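Local coordinates for protein DNA-binding transcriptional repressor YiaJ (Escherichia coli, PDB 1YSQ) that represses transcription of the yiaKLMNOPQRS operon, which may be involved in the utilization of 2,3-diketo-L-gulonate, at residues Pro16-Leu21 with Tyr146-Ser151; Phe31-Asp36 with Ile40-Leu45; Met62-Ser67 with Lys71-Phe76; Pro136-Asp139 with Arg143-Tyr146. All coordinates share one frame; numbering follows the deposited sequence.

All four contacts gather round one antiparallel sheet of the C-terminal IclR effector-binding domain, which has a GAF-like fold. Strands 28-35 and 146-153 are neighbours in it, so interaction 2 meets interaction 1 through Ser-32 N and Ala-147 O, 3.0 Å apart, and interaction 4 through Arg-34 N and Pro-145 O, 3.2 Å apart. Interaction 3 joins interaction 2 where Ser-32 OG meets Tyr-73 OH at 2.8 Å. Although the centres of interactions 1 and 3 are about 17 Å apart, one phosphate touches both; a second lies between interactions 2 and 4. Both ions probably came from the crystallisation liquor, though the first may mark an anion-binding pocket.

Interaction 1. Residues Pro16-Leu21 with Tyr146-Ser151. With PO4 (phosphate ion), chain B.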
loop_
_atom_site.group_PDB
_atom_site.type_symbol
_atom_site.label_atom_id
_atom_site.label_comp_id
_atom_site.label_asym_id
_atom_site.label_seq_id
_atom_site.Cartn_x
_atom_site.Cartn_y
_atom_site.Cartn_z
ATOM N N PRO A 16 12.293 10.884 -6.182
ATOM C CA PRO A 16 12.307 12.237 -5.602
ATOM C C PRO A 16 11.038 12.517 -4.797
ATOM O O PRO A 16 11.074 13.195 -3.759
ATOM C CB PRO A 16 12.331 13.153 -6.830
ATOM C CG PRO A 16 12.776 12.311 -7.953
ATOM C CD PRO A 16 12.322 10.920 -7.656
ATOM N N HIS A 17 9.916 11.995 -5.300
ATOM C CA HIS A 17 8.613 12.195 -4.683
ATOM C C HIS A 17 8.475 11.378 -3.401
ATOM O O HIS A 17 7.947 11.871 -2.408
ATOM C CB HIS A 17 7.496 11.820 -5.664
ATOM C CG HIS A 17 7.495 12.646 -6.908
ATOM N ND1 HIS A 17 7.112 13.968 -6.915
ATOM C CD2 HIS A 17 7.859 12.349 -8.178
ATOM C CE1 HIS A 17 7.219 14.447 -8.143
ATOM N NE2 HIS A 17 7.673 13.484 -8.929
ATOM N N LEU A 18 8.936 10.128 -3.435
ATOM C CA LEU A 18 8.885 9.276 -2.253
ATOM C C LEU A 18 9.813 9.815 -1.160
ATOM O O LEU A 18 9.441 9.856 0.013
ATOM C CB LEU A 18 9.207 7.818 -2.620
ATOM C CG LEU A 18 8.232 7.202 -3.634
ATOM C CD1 LEU A 18 8.795 5.910 -4.205
ATOM C CD2 LEU A 18 6.868 6.963 -3.010
ATOM N N GLU A 19 11.015 10.251 -1.547
ATOM C CA GLU A 19 11.928 10.880 -0.579
ATOM C C GLU A 19 11.318 12.122 0.072
ATOM O O GLU A 19 11.408 12.319 1.284
ATOM C CB GLU A 19 13.241 11.272 -1.267
ATOM C CG GLU A 19 14.143 10.091 -1.578
ATOM C CD GLU A 19 15.468 10.534 -2.183
ATOM O OE1 GLU A 19 15.841 11.715 -2.011
ATOM O OE2 GLU A 19 16.125 9.707 -2.822
ATOM N N ALA A 20 10.714 12.969 -0.751
ATOM C CA ALA A 20 10.003 14.146 -0.257
ATOM C C ALA A 20 8.958 13.775 0.787
ATOM O O ALA A 20 8.848 14.431 1.823
ATOM C CB ALA A 20 9.350 14.906 -1.427
ATOM N N LEU A 21 8.174 12.738 0.515
ATOM C CA LEU A 21 7.113 12.340 1.449
ATOM C C LEU A 21 7.705 11.774 2.745
ATOM O O LEU A 21 7.180 12.013 3.838
ATOM C CB LEU A 21 6.168 11.340 0.788
ATOM C CG LEU A 21 5.024 10.740 1.619
ATOM C CD1 LEU A 21 3.981 11.820 1.950
ATOM C CD2 LEU A 21 4.400 9.578 0.840
ATOM N N TYR A 146 1.137 0.172 -9.640
ATOM C CA TYR A 146 2.001 0.461 -8.479
ATOM C C TYR A 146 1.144 1.082 -7.389
ATOM O O TYR A 146 0.039 1.552 -7.651
ATOM C CB TYR A 146 3.138 1.444 -8.815
ATOM C CG TYR A 146 3.936 1.047 -10.021
ATOM C CD1 TYR A 146 4.892 0.033 -9.947
ATOM C CD2 TYR A 146 3.713 1.657 -11.249
ATOM C CE1 TYR A 146 5.601 -0.359 -11.071
ATOM C CE2 TYR A 146 4.430 1.274 -12.374
ATOM C CZ TYR A 146 5.360 0.275 -12.273
ATOM O OH TYR A 146 6.057 -0.089 -13.386
ATOM N N ALA A 147 1.677 1.100 -6.173
ATOM C CA ALA A 147 0.966 1.679 -5.044
ATOM C C ALA A 147 1.990 2.197 -4.042
ATOM O O ALA A 147 3.141 1.742 -4.016
ATOM C CB ALA A 147 0.043 0.624 -4.405
ATOM N N VAL A 148 1.569 3.151 -3.221
ATOM C CA VAL A 148 2.461 3.759 -2.239
ATOM C C VAL A 148 1.806 3.618 -0.873
ATOM O O VAL A 148 0.590 3.745 -0.763
ATOM C CB VAL A 148 2.648 5.285 -2.494
ATOM C CG1 VAL A 148 3.695 5.901 -1.533
ATOM C CG2 VAL A 148 3.017 5.579 -3.940
ATOM N N SER A 149 2.605 3.387 0.172
ATOM C CA SER A 149 2.042 3.362 1.518
ATOM C C SER A 149 2.936 4.011 2.562
ATOM O O SER A 149 4.144 4.157 2.349
ATOM C CB SER A 149 1.647 1.923 1.912
ATOM O OG SER A 149 2.778 1.142 2.266
ATOM N N ILE A 150 2.322 4.449 3.663
ATOM C CA ILE A 150 3.051 4.955 4.823
ATOM C C ILE A 150 2.809 3.984 5.970
ATOM O O ILE A 150 1.653 3.661 6.257
ATOM C CB ILE A 150 2.539 6.371 5.236
ATOM C CG1 ILE A 150 2.807 7.402 4.127
ATOM C CG2 ILE A 150 3.178 6.787 6.579
ATOM C CD1 ILE A 150 2.179 8.823 4.385
ATOM N N SER A 151 3.876 3.518 6.636
ATOM C CA SER A 151 3.707 2.676 7.827
ATOM C C SER A 151 4.070 3.501 9.045
ATOM O O SER A 151 5.010 4.303 9.001
ATOM C CB SER A 151 4.613 1.423 7.805
ATOM O OG SER A 151 4.616 0.754 6.551
HETATM P P PO4 B . 1.370 -2.493 3.055
HETATM O O1 PO4 B . 0.408 -2.872 4.195
HETATM O O2 PO4 B . 0.645 -2.080 1.814
HETATM O O3 PO4 B . 2.340 -1.403 3.476
HETATM O O4 PO4 B . 2.164 -3.754 2.754
#
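Helix 8-25 packs on the central sheet of the effector-binding domain through Leu-18 and Leu-21, which meet Val-148 and Ile-150 of strand 146-153. The tightest approach is between methyl groups: Leu-18 CD2 lies 3.7 Å from Val-148 CG1, and the same leucine methyl is 4.2 Å from Val-148 CG2. Leu-18 therefore rests across both branches of the valine, with its second branch, CD1, directed to Tyr-43. Val-148 points its CB toward the helix, and CG1 stands anti to the backbone N (chi1 -175°), which brings that branch within reach of both leucines. Leu-21 approaches more loosely. Its CD2 is 4.4 Å from Val-148 CG1 and 4.3 Å from Ile-150 CD1, the tip of the isoleucine reaching back to the helix.

The short segments run nearly parallel, 18° apart, with axes 10.9 Å from each other, a spacing bridged by aliphatic side chains. This is a helix packed on one face of an antiparallel sheet, as in GAF-like domains, and helix 162-182 shares the same face, with Leu-169 against Val-148 and Pro-168 and Thr-172 against Leu-21. The alternation of the strand sends Ser-149 to the other side of the sheet. There Ser-149 OG lies 2.9 Å from phosphate O3 in a hydrogen bond whose proton has a competing acceptor, Asn-30 OD1. Ala-68 N and Met-69 N also donate to that ion, and Ser-67 OG lies close to it.

Interaction 2. Residues Phe31-Asp36 with Ile40-Leu45. With PO4 (phosphate ion), chain D.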
loop_
_atom_site.group_PDB
_atom_site.type_symbol
_atom_site.label_atom_id
_atom_site.label_comp_id
_atom_site.label_asym_id
_atom_site.label_seq_id
_atom_site.Cartn_x
_atom_site.Cartn_y
_atom_site.Cartn_z
ATOM N N PHE A 31 6.874 1.424 -1.536
ATOM C CA PHE A 31 6.433 1.543 -2.927
ATOM C C PHE A 31 6.477 0.159 -3.550
ATOM O O PHE A 31 7.534 -0.481 -3.592
ATOM C CB PHE A 31 7.352 2.511 -3.675
ATOM C CG PHE A 31 6.920 2.812 -5.080
ATOM C CD1 PHE A 31 5.695 3.427 -5.339
ATOM C CD2 PHE A 31 7.753 2.524 -6.148
ATOM C CE1 PHE A 31 5.293 3.717 -6.660
ATOM C CE2 PHE A 31 7.351 2.825 -7.472
ATOM C CZ PHE A 31 6.124 3.412 -7.716
ATOM N N SER A 32 5.320 -0.310 -4.003
ATOM C CA SER A 32 5.221 -1.651 -4.553
ATOM C C SER A 32 4.722 -1.661 -5.993
ATOM O O SER A 32 4.164 -0.661 -6.471
ATOM C CB SER A 32 4.298 -2.513 -3.681
ATOM O OG SER A 32 2.934 -2.163 -3.927
ATOM N N SER A 33 4.948 -2.795 -6.665
ATOM C CA SER A 33 4.292 -3.125 -7.927
ATOM C C SER A 33 3.412 -4.339 -7.657
ATOM O O SER A 33 3.556 -5.013 -6.627
ATOM C CB SER A 33 5.320 -3.446 -9.022
ATOM O OG SER A 33 6.107 -4.576 -8.635
ATOM N N ARG A 34 2.468 -4.597 -8.552
ATOM C CA ARG A 34 1.692 -5.821 -8.483
ATOM C C ARG A 34 2.329 -6.918 -9.320
ATOM O O ARG A 34 2.711 -6.694 -10.459
ATOM C CB ARG A 34 0.250 -5.592 -8.955
ATOM C CG ARG A 34 -0.680 -6.713 -8.497
ATOM C CD ARG A 34 -1.944 -6.852 -9.306
ATOM N NE ARG A 34 -2.708 -7.993 -8.810
ATOM C CZ ARG A 34 -4.032 -8.084 -8.822
ATOM N NH1 ARG A 34 -4.777 -7.093 -9.311
ATOM N NH2 ARG A 34 -4.615 -9.168 -8.330
ATOM N N GLU A 35 2.446 -8.110 -8.745
ATOM C CA GLU A 35 2.814 -9.284 -9.527
ATOM C C GLU A 35 1.765 -10.356 -9.288
ATOM O O GLU A 35 1.964 -11.258 -8.470
ATOM C CB GLU A 35 4.214 -9.773 -9.147
ATOM C CG GLU A 35 4.710 -10.982 -9.911
ATOM C CD GLU A 35 6.168 -11.266 -9.605
ATOM O OE1 GLU A 35 6.470 -11.859 -8.538
ATOM O OE2 GLU A 35 7.011 -10.868 -10.426
ATOM N N ASP A 36 0.627 -10.226 -9.976
ATOM C CA ASP A 36 -0.485 -11.181 -9.820
ATOM C C ASP A 36 -1.011 -11.287 -8.360
ATOM O O ASP A 36 -1.680 -10.373 -7.886
ATOM C CB ASP A 36 -0.060 -12.547 -10.378
ATOM C CG ASP A 36 -1.207 -13.532 -10.507
ATOM O OD1 ASP A 36 -2.385 -13.177 -10.229
ATOM O OD2 ASP A 36 -1.000 -14.712 -10.867
ATOM N N ILE A 40 4.941 -6.654 -4.743
ATOM C CA ILE A 40 6.396 -6.718 -4.579
ATOM C C ILE A 40 6.869 -5.382 -4.063
ATOM O O ILE A 40 6.627 -4.342 -4.690
ATOM C CB ILE A 40 7.142 -7.038 -5.891
ATOM C CG1 ILE A 40 6.570 -8.291 -6.559
ATOM C CG2 ILE A 40 8.673 -7.217 -5.601
ATOM C CD1 ILE A 40 7.287 -8.629 -7.888
ATOM N N LEU A 41 7.566 -5.409 -2.931
ATOM C CA LEU A 41 8.156 -4.184 -2.400
ATOM C C LEU A 41 9.400 -3.821 -3.193
ATOM O O LEU A 41 10.461 -4.404 -2.969
ATOM C CB LEU A 41 8.471 -4.316 -0.901
ATOM C CG LEU A 41 8.814 -3.000 -0.198
ATOM C CD1 LEU A 41 7.682 -1.973 -0.424
ATOM C CD2 LEU A 41 9.015 -3.232 1.292
ATOM N N ILE A 42 9.274 -2.870 -4.118
ATOM C CA ILE A 42 10.418 -2.525 -4.975
ATOM C C ILE A 42 11.270 -1.387 -4.442
ATOM O O ILE A 42 12.380 -1.161 -4.926
ATOM C CB ILE A 42 9.972 -2.277 -6.441
ATOM C CG1 ILE A 42 9.014 -1.070 -6.538
ATOM C CG2 ILE A 42 9.353 -3.575 -7.019
ATOM C CD1 ILE A 42 8.689 -0.647 -7.982
ATOM N N TYR A 43 10.768 -0.680 -3.436
ATOM C CA TYR A 43 11.454 0.493 -2.933
ATOM C C TYR A 43 10.927 0.776 -1.534
ATOM O O TYR A 43 9.718 0.676 -1.275
ATOM C CB TYR A 43 11.184 1.641 -3.902
ATOM C CG TYR A 43 11.739 2.990 -3.558
ATOM C CD1 TYR A 43 12.828 3.501 -4.246
ATOM C CD2 TYR A 43 11.125 3.796 -2.599
ATOM C CE1 TYR A 43 13.321 4.772 -3.969
ATOM C CE2 TYR A 43 11.607 5.059 -2.319
ATOM C CZ TYR A 43 12.700 5.541 -3.011
ATOM O OH TYR A 43 13.172 6.808 -2.746
ATOM N N LYS A 44 11.838 1.081 -0.622
ATOM C CA LYS A 44 11.465 1.381 0.762
ATOM C C LYS A 44 12.405 2.422 1.382
ATOM O O LYS A 44 13.617 2.331 1.222
ATOM C CB LYS A 44 11.451 0.103 1.630
ATOM C CG LYS A 44 10.891 0.328 3.037
ATOM C CD LYS A 44 11.228 -0.814 3.994
ATOM C CE LYS A 44 10.595 -0.559 5.381
ATOM N NZ LYS A 44 11.202 -1.437 6.481
ATOM N N LEU A 45 11.825 3.397 2.080
ATOM C CA LEU A 45 12.587 4.347 2.895
ATOM C C LEU A 45 12.244 4.158 4.357
ATOM O O LEU A 45 11.077 4.189 4.750
ATOM C CB LEU A 45 12.309 5.812 2.480
ATOM C CG LEU A 45 12.616 6.119 1.006
ATOM C CD1 LEU A 45 12.048 7.449 0.586
ATOM C CD2 LEU A 45 14.134 6.055 0.706
HETATM P P PO4 D . -4.762 -3.769 -10.809
HETATM O O1 PO4 D . -3.482 -3.583 -10.021
HETATM O O2 PO4 D . -5.961 -3.498 -9.918
HETATM O O3 PO4 D . -4.764 -2.845 -12.010
HETATM O O4 PO4 D . -4.798 -5.221 -11.234
#
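Phe-31 and the pair Ile-42 and Tyr-43 form the tightly packed end of this contact. Phe-31 O accepts Ile-42 N at 3.0 Å and, more weakly, Tyr-43 N at 3.2 Å, while Phe-31 N donates to Tyr-43 O. Side chains close over this knot. Ile-42 CG1 stands between its own backbone N and carbonyl carbon (chi1 63°), which places it 3.3 Å from Phe-31 O and carries CD1 on to Phe-31 CE2, 3.8 Å away, obliquely to the ring. Tyr-43 CB comes instead to the edge of the Phe-31 ring, near its plane. Both aromatic residues are buried under helix 8-25, where Leu-18 touches Phe-31 and Ile-11 touches Tyr-43.

Towards the turn Ser-33, Glu-35 and Ile-40 are partly exposed. Ser-33 and Ile-40 exchange two backbone hydrogen bonds, the straighter running from Ile-40 N to Ser-33 O at 2.9 Å, and Ile-40 CD1 lies against Glu-35, 3.3 Å from its CD. Glu-35 OE1 is hydrogen-bonded to His-38 NE2. Arg-34 turns away from the opposing strand: its NE meets Asp-36 O at 2.8 Å in the guanidinium plane, using a carbonyl lone pair. Arg-34 NH1 makes a weak hydrogen bond, 2.7 Å, to phosphate O4. Pairing that shifts by one residue where two successive residues face Phe-31 is a classic beta bulge, here set in the antiparallel hairpin of strands 28-35 and 38-45.

Interaction 3. Residues Met62-Ser67 with Lys71-Phe76; sequences MPLYCS and KIYMAF. With PO4 (phosphate ion), chain B.
Lys-71 begins its run beside Ser-67, whose carbonyl oxygen accepts Lys-71 N at 2.8 Å, nearly along the C=O axis, in the first turn of helix 68-75. From there Lys-71 CB lies 3.6 Å from Ser-67 O, and Lys-71 CG comes closer to the same oxygen of Ser-67, at 3.4 Å, with Leu-64 O on hand as well. Lys-71 CD passes Tyr-65 O at 4.0 Å. A bend at chi3 (-66°) lets CE stay near Ser-67 O while directing NZ out of the contact, where it forms salt bridges with Glu-110 and Glu-125 and a hydrogen bond to Met-121 O; a water links it weakly to Cys-66 O. The aliphatic part of the lysine thus runs alongside the carbonyl oxygens of Ser-67, Leu-64 and Tyr-65, and the two acids probably favour the charged form of this buried lysine.

One turn on, Met-74 crosses Leu-64, with Met-74 CG 3.6 Å from Leu-64 CD1, and the other leucine branch, Leu-64 CD2, reaches the edge of the Tyr-73 ring, 4.3 Å from Tyr-73 CD2. Ser-67 is the N-cap: Ser-67 OG caps Gly-70 N and also lies 3.1 Å from phosphate O4, though its one proton has another acceptor within reach. Helix 68-75 follows end strand 61-63 in the chain; its Lys-71 and Ile-72 pack on Ile-114 of helix 104-117, and Tyr-73 reaches Ser-32 of strand 28-35.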
loop_
_atom_site.group_PDB
_atom_site.type_symbol
_atom_site.label_atom_id
_atom_site.label_comp_id
_atom_site.label_asym_id
_atom_site.label_seq_id
_atom_site.Cartn_x
_atom_site.Cartn_y
_atom_site.Cartn_z
ATOM N N MET A 62 4.499 -9.560 -0.703
ATOM C CA MET A 62 3.521 -9.260 0.301
ATOM C C MET A 62 2.149 -9.892 -0.190
ATOM O O MET A 62 1.720 -9.600 -1.318
ATOM C CB MET A 62 3.622 -7.696 0.541
ATOM C CG MET A 62 5.163 -6.804 0.075
ATOM S SD MET A 62 4.824 -5.318 0.868
ATOM C CE MET A 62 4.661 -4.362 -0.488
ATOM N N PRO A 63 1.492 -10.807 0.568
ATOM C CA PRO A 63 0.206 -11.380 0.092
ATOM C C PRO A 63 -0.881 -10.305 -0.047
ATOM O O PRO A 63 -0.924 -9.357 0.749
ATOM C CB PRO A 63 -0.204 -12.367 1.195
ATOM C CG PRO A 63 1.051 -12.633 1.979
ATOM C CD PRO A 63 1.854 -11.345 1.896
ATOM N N LEU A 64 -1.730 -10.433 -1.054
ATOM C CA LEU A 64 -2.733 -9.392 -1.322
ATOM C C LEU A 64 -3.690 -9.135 -0.155
ATOM O O LEU A 64 -4.046 -7.982 0.101
ATOM C CB LEU A 64 -3.538 -9.718 -2.586
ATOM C CG LEU A 64 -2.758 -9.796 -3.923
ATOM C CD1 LEU A 64 -3.729 -10.043 -5.073
ATOM C CD2 LEU A 64 -1.900 -8.581 -4.203
ATOM N N TYR A 65 -4.095 -10.201 0.545
ATOM C CA TYR A 65 -5.204 -10.117 1.510
ATOM C C TYR A 65 -4.867 -9.357 2.801
ATOM O O TYR A 65 -5.768 -8.888 3.486
ATOM C CB TYR A 65 -5.745 -11.519 1.850
ATOM C CG TYR A 65 -4.934 -12.228 2.914
ATOM C CD1 TYR A 65 -5.370 -12.272 4.245
ATOM C CD2 TYR A 65 -3.716 -12.835 2.591
ATOM C CE1 TYR A 65 -4.609 -12.896 5.241
ATOM C CE2 TYR A 65 -2.948 -13.476 3.565
ATOM C CZ TYR A 65 -3.401 -13.495 4.893
ATOM O OH TYR A 65 -2.648 -14.142 5.851
ATOM N N CYS A 66 -3.575 -9.258 3.135
ATOM C CA CYS A 66 -3.144 -8.647 4.406
ATOM C C CYS A 66 -2.242 -7.417 4.196
ATOM O O CYS A 66 -1.708 -6.867 5.151
ATOM C CB CYS A 66 -2.456 -9.701 5.312
ATOM S SG CYS A 66 -1.036 -10.492 4.524
ATOM N N SER A 67 -2.092 -6.998 2.938
ATOM C CA SER A 67 -1.289 -5.835 2.551
ATOM C C SER A 67 -2.245 -4.731 2.133
ATOM O O SER A 67 -3.116 -4.956 1.283
ATOM C CB SER A 67 -0.362 -6.196 1.380
ATOM O OG SER A 67 0.168 -5.059 0.712
ATOM N N LYS A 71 -4.521 -4.908 -1.092
ATOM C CA LYS A 71 -5.974 -4.723 -1.111
ATOM C C LYS A 71 -6.388 -3.698 -2.169
ATOM O O LYS A 71 -7.410 -3.871 -2.848
ATOM C CB LYS A 71 -6.498 -4.352 0.279
ATOM C CG LYS A 71 -6.431 -5.532 1.258
ATOM C CD LYS A 71 -7.148 -5.219 2.592
ATOM C CE LYS A 71 -6.422 -4.100 3.348
ATOM N NZ LYS A 71 -7.019 -3.807 4.686
ATOM N N ILE A 72 -5.573 -2.661 -2.350
ATOM C CA ILE A 72 -5.807 -1.694 -3.434
ATOM C C ILE A 72 -5.787 -2.398 -4.792
ATOM O O ILE A 72 -6.679 -2.199 -5.610
ATOM C CB ILE A 72 -4.760 -0.565 -3.364
ATOM C CG1 ILE A 72 -5.103 0.370 -2.209
ATOM C CG2 ILE A 72 -4.664 0.227 -4.694
ATOM C CD1 ILE A 72 -3.983 1.300 -1.847
ATOM N N TYR A 73 -4.782 -3.245 -5.024
ATOM C CA TYR A 73 -4.724 -3.983 -6.292
ATOM C C TYR A 73 -5.991 -4.798 -6.507
ATOM O O TYR A 73 -6.564 -4.760 -7.583
ATOM C CB TYR A 73 -3.494 -4.893 -6.339
ATOM C CG TYR A 73 -2.177 -4.133 -6.318
ATOM C CD1 TYR A 73 -1.990 -3.002 -7.114
ATOM C CD2 TYR A 73 -1.111 -4.566 -5.516
ATOM C CE1 TYR A 73 -0.768 -2.300 -7.116
ATOM C CE2 TYR A 73 0.118 -3.862 -5.499
ATOM C CZ TYR A 73 0.278 -2.740 -6.304
ATOM O OH TYR A 73 1.481 -2.063 -6.306
ATOM N N MET A 74 -6.441 -5.527 -5.483
ATOM C CA MET A 74 -7.694 -6.294 -5.635
ATOM C C MET A 74 -8.927 -5.388 -5.820
ATOM O O MET A 74 -9.827 -5.714 -6.609
ATOM C CB MET A 74 -7.915 -7.261 -4.472
ATOM C CG MET A 74 -6.969 -8.499 -4.514
ATOM S SD MET A 74 -7.415 -9.926 -3.441
ATOM C CE MET A 74 -7.430 -9.167 -1.980
ATOM N N ALA A 75 -8.962 -4.260 -5.107
ATOM C CA ALA A 75 -10.111 -3.350 -5.164
ATOM C C ALA A 75 -10.319 -2.780 -6.559
ATOM O O ALA A 75 -11.453 -2.513 -6.960
ATOM C CB ALA A 75 -9.960 -2.220 -4.142
ATOM N N PHE A 76 -9.228 -2.581 -7.294
ATOM C CA PHE A 76 -9.315 -2.084 -8.671
ATOM C C PHE A 76 -9.275 -3.173 -9.754
ATOM O O PHE A 76 -9.342 -2.871 -10.959
ATOM C CB PHE A 76 -8.250 -1.018 -8.890
ATOM C CG PHE A 76 -8.610 0.296 -8.261
ATOM C CD1 PHE A 76 -9.166 1.318 -9.032
ATOM C CD2 PHE A 76 -8.414 0.500 -6.888
ATOM C CE1 PHE A 76 -9.519 2.551 -8.441
ATOM C CE2 PHE A 76 -8.757 1.702 -6.287
ATOM C CZ PHE A 76 -9.325 2.733 -7.067
HETATM P P PO4 B . 1.370 -2.493 3.055
HETATM O O1 PO4 B . 0.408 -2.872 4.195
HETATM O O2 PO4 B . 0.645 -2.080 1.814
HETATM O O3 PO4 B . 2.340 -1.403 3.476
HETATM O O4 PO4 B . 2.164 -3.754 2.754
HETATM O O HOH W 1 -3.820 -4.720 5.409
#

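Interaction 4. Residues Pro136-Asp139 with Arg143-Tyr146. With PO4 (phosphate ion), chain D.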
loop_
_atom_site.group_PDB
_atom_site.type_symbol
_atom_site.label_atom_id
_atom_site.label_comp_id
_atom_site.label_asym_id
_atom_site.label_seq_id
_atom_site.Cartn_x
_atom_site.Cartn_y
_atom_site.Cartn_z
ATOM N N PRO A 136 -3.365 4.061 -4.616
ATOM C CA PRO A 136 -2.968 3.603 -5.958
ATOM C C PRO A 136 -2.125 4.627 -6.721
ATOM O O PRO A 136 -2.247 5.822 -6.461
ATOM C CB PRO A 136 -4.317 3.418 -6.667
ATOM C CG PRO A 136 -5.235 4.450 -5.993
ATOM C CD PRO A 136 -4.799 4.425 -4.551
ATOM N N VAL A 137 -1.260 4.147 -7.626
ATOM C CA VAL A 137 -0.607 4.980 -8.636
ATOM C C VAL A 137 -1.237 4.518 -9.945
ATOM O O VAL A 137 -1.093 3.361 -10.329
ATOM C CB VAL A 137 0.929 4.756 -8.686
ATOM C CG1 VAL A 137 1.579 5.509 -9.882
ATOM C CG2 VAL A 137 1.560 5.156 -7.360
ATOM N N PHE A 138 -1.989 5.395 -10.597
ATOM C CA PHE A 138 -2.728 4.986 -11.790
ATOM C C PHE A 138 -1.863 5.110 -13.043
ATOM O O PHE A 138 -1.063 6.048 -13.149
ATOM C CB PHE A 138 -3.990 5.860 -11.950
ATOM C CG PHE A 138 -5.062 5.582 -10.922
ATOM C CD1 PHE A 138 -5.838 4.422 -10.999
ATOM C CD2 PHE A 138 -5.303 6.495 -9.889
ATOM C CE1 PHE A 138 -6.848 4.161 -10.049
ATOM C CE2 PHE A 138 -6.303 6.252 -8.929
ATOM C CZ PHE A 138 -7.079 5.068 -9.018
ATOM N N ASP A 139 -2.028 4.193 -13.990
ATOM C CA ASP A 139 -1.488 4.436 -15.334
ATOM C C ASP A 139 -2.483 5.285 -16.152
ATOM O O ASP A 139 -3.543 5.669 -15.640
ATOM C CB ASP A 139 -1.063 3.144 -16.048
ATOM C CG ASP A 139 -2.241 2.243 -16.461
ATOM O OD1 ASP A 139 -3.426 2.678 -16.493
ATOM O OD2 ASP A 139 -2.049 1.053 -16.796
ATOM N N ARG A 143 -5.652 1.804 -14.791
ATOM C CA ARG A 143 -5.204 0.586 -14.123
ATOM C C ARG A 143 -4.231 0.987 -13.011
ATOM O O ARG A 143 -3.802 2.138 -12.957
ATOM C CB ARG A 143 -4.554 -0.375 -15.123
ATOM C CG ARG A 143 -5.571 -1.079 -16.054
ATOM C CD ARG A 143 -4.910 -1.788 -17.232
ATOM N NE ARG A 143 -4.034 -0.856 -17.957
ATOM C CZ ARG A 143 -3.105 -1.198 -18.848
ATOM N NH1 ARG A 143 -2.894 -2.475 -19.171
ATOM N NH2 ARG A 143 -2.381 -0.250 -19.431
ATOM N N VAL A 144 -3.923 0.050 -12.115
ATOM C CA VAL A 144 -3.093 0.312 -10.940
ATOM C C VAL A 144 -1.842 -0.605 -10.936
ATOM O O VAL A 144 -1.848 -1.685 -10.345
ATOM C CB VAL A 144 -3.910 0.120 -9.624
ATOM C CG1 VAL A 144 -3.061 0.502 -8.388
ATOM C CG2 VAL A 144 -5.225 0.940 -9.661
ATOM N N PRO A 145 -0.800 -0.206 -11.649
ATOM C CA PRO A 145 0.435 -1.001 -11.689
ATOM C C PRO A 145 1.283 -0.912 -10.406
ATOM O O PRO A 145 2.053 -1.841 -10.131
ATOM C CB PRO A 145 1.175 -0.409 -12.907
ATOM C CG PRO A 145 0.741 1.023 -12.919
ATOM C CD PRO A 145 -0.733 0.962 -12.551
ATOM N N TYR A 146 1.137 0.172 -9.640
ATOM C CA TYR A 146 2.001 0.461 -8.479
ATOM C C TYR A 146 1.144 1.082 -7.389
ATOM O O TYR A 146 0.039 1.552 -7.651
ATOM C CB TYR A 146 3.138 1.444 -8.815
ATOM C CG TYR A 146 3.936 1.047 -10.021
ATOM C CD1 TYR A 146 4.892 0.033 -9.947
ATOM C CD2 TYR A 146 3.713 1.657 -11.249
ATOM C CE1 TYR A 146 5.601 -0.359 -11.071
ATOM C CE2 TYR A 146 4.430 1.274 -12.374
ATOM C CZ TYR A 146 5.360 0.275 -12.273
ATOM O OH TYR A 146 6.057 -0.089 -13.386
HETATM P P PO4 D . -4.762 -3.769 -10.809
HETATM O O1 PO4 D . -3.482 -3.583 -10.021
HETATM O O2 PO4 D . -5.961 -3.498 -9.918
HETATM O O3 PO4 D . -4.764 -2.845 -12.010
HETATM O O4 PO4 D . -4.798 -5.221 -11.234
#
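Asp-139 and Arg-143 face each other across the connection of a beta hairpin, the one that joins strands 130-137 and 146-153 in the domain's sheet. Their flat groups are not coplanar: carboxylate and guanidinium planes stand 51° apart, and Asp-139 OD2 approaches obliquely, 3.0 Å from both NE and NH2 of Arg-143, the pair with NH2 being a salt bridge. The other oxygen is occupied by backbone. Asp-139 CG sits between its own N and carbonyl carbon (chi1 70°), turning OD1 back over the turn to accept Arg-143 N from above the carboxylate plane at 2.9 Å, with His-141 N as a further donor. In return Asp-139 N donates a hydrogen bond to Arg-143 O, so the turn is tied by backbone and side chain together.

Phe-138 and Val-144 lie crosswise. The two valine branches fork: Val-144 CG2 is 3.6 Å from Phe-138 CE1, obliquely placed, and Val-144 CG1 meets Pro-136 CB, also at 3.6 Å. Pro-136 CB itself lies over a face of the Phe-138 ring, offset toward its rim, while Arg-143 O sits at the ring's edge. Ile-72 and Tyr-73 of helix 68-75 pack on Val-144 too. Val-137 and Tyr-146 put their CB atoms side by side on the face toward helix 162-182. Val-144 N donates to phosphate O3 at 3.0 Å. The strand pairing itself begins at Val-137 N, which donates to Tyr-146 O at 2.9 Å from 37° out of the carbonyl plane.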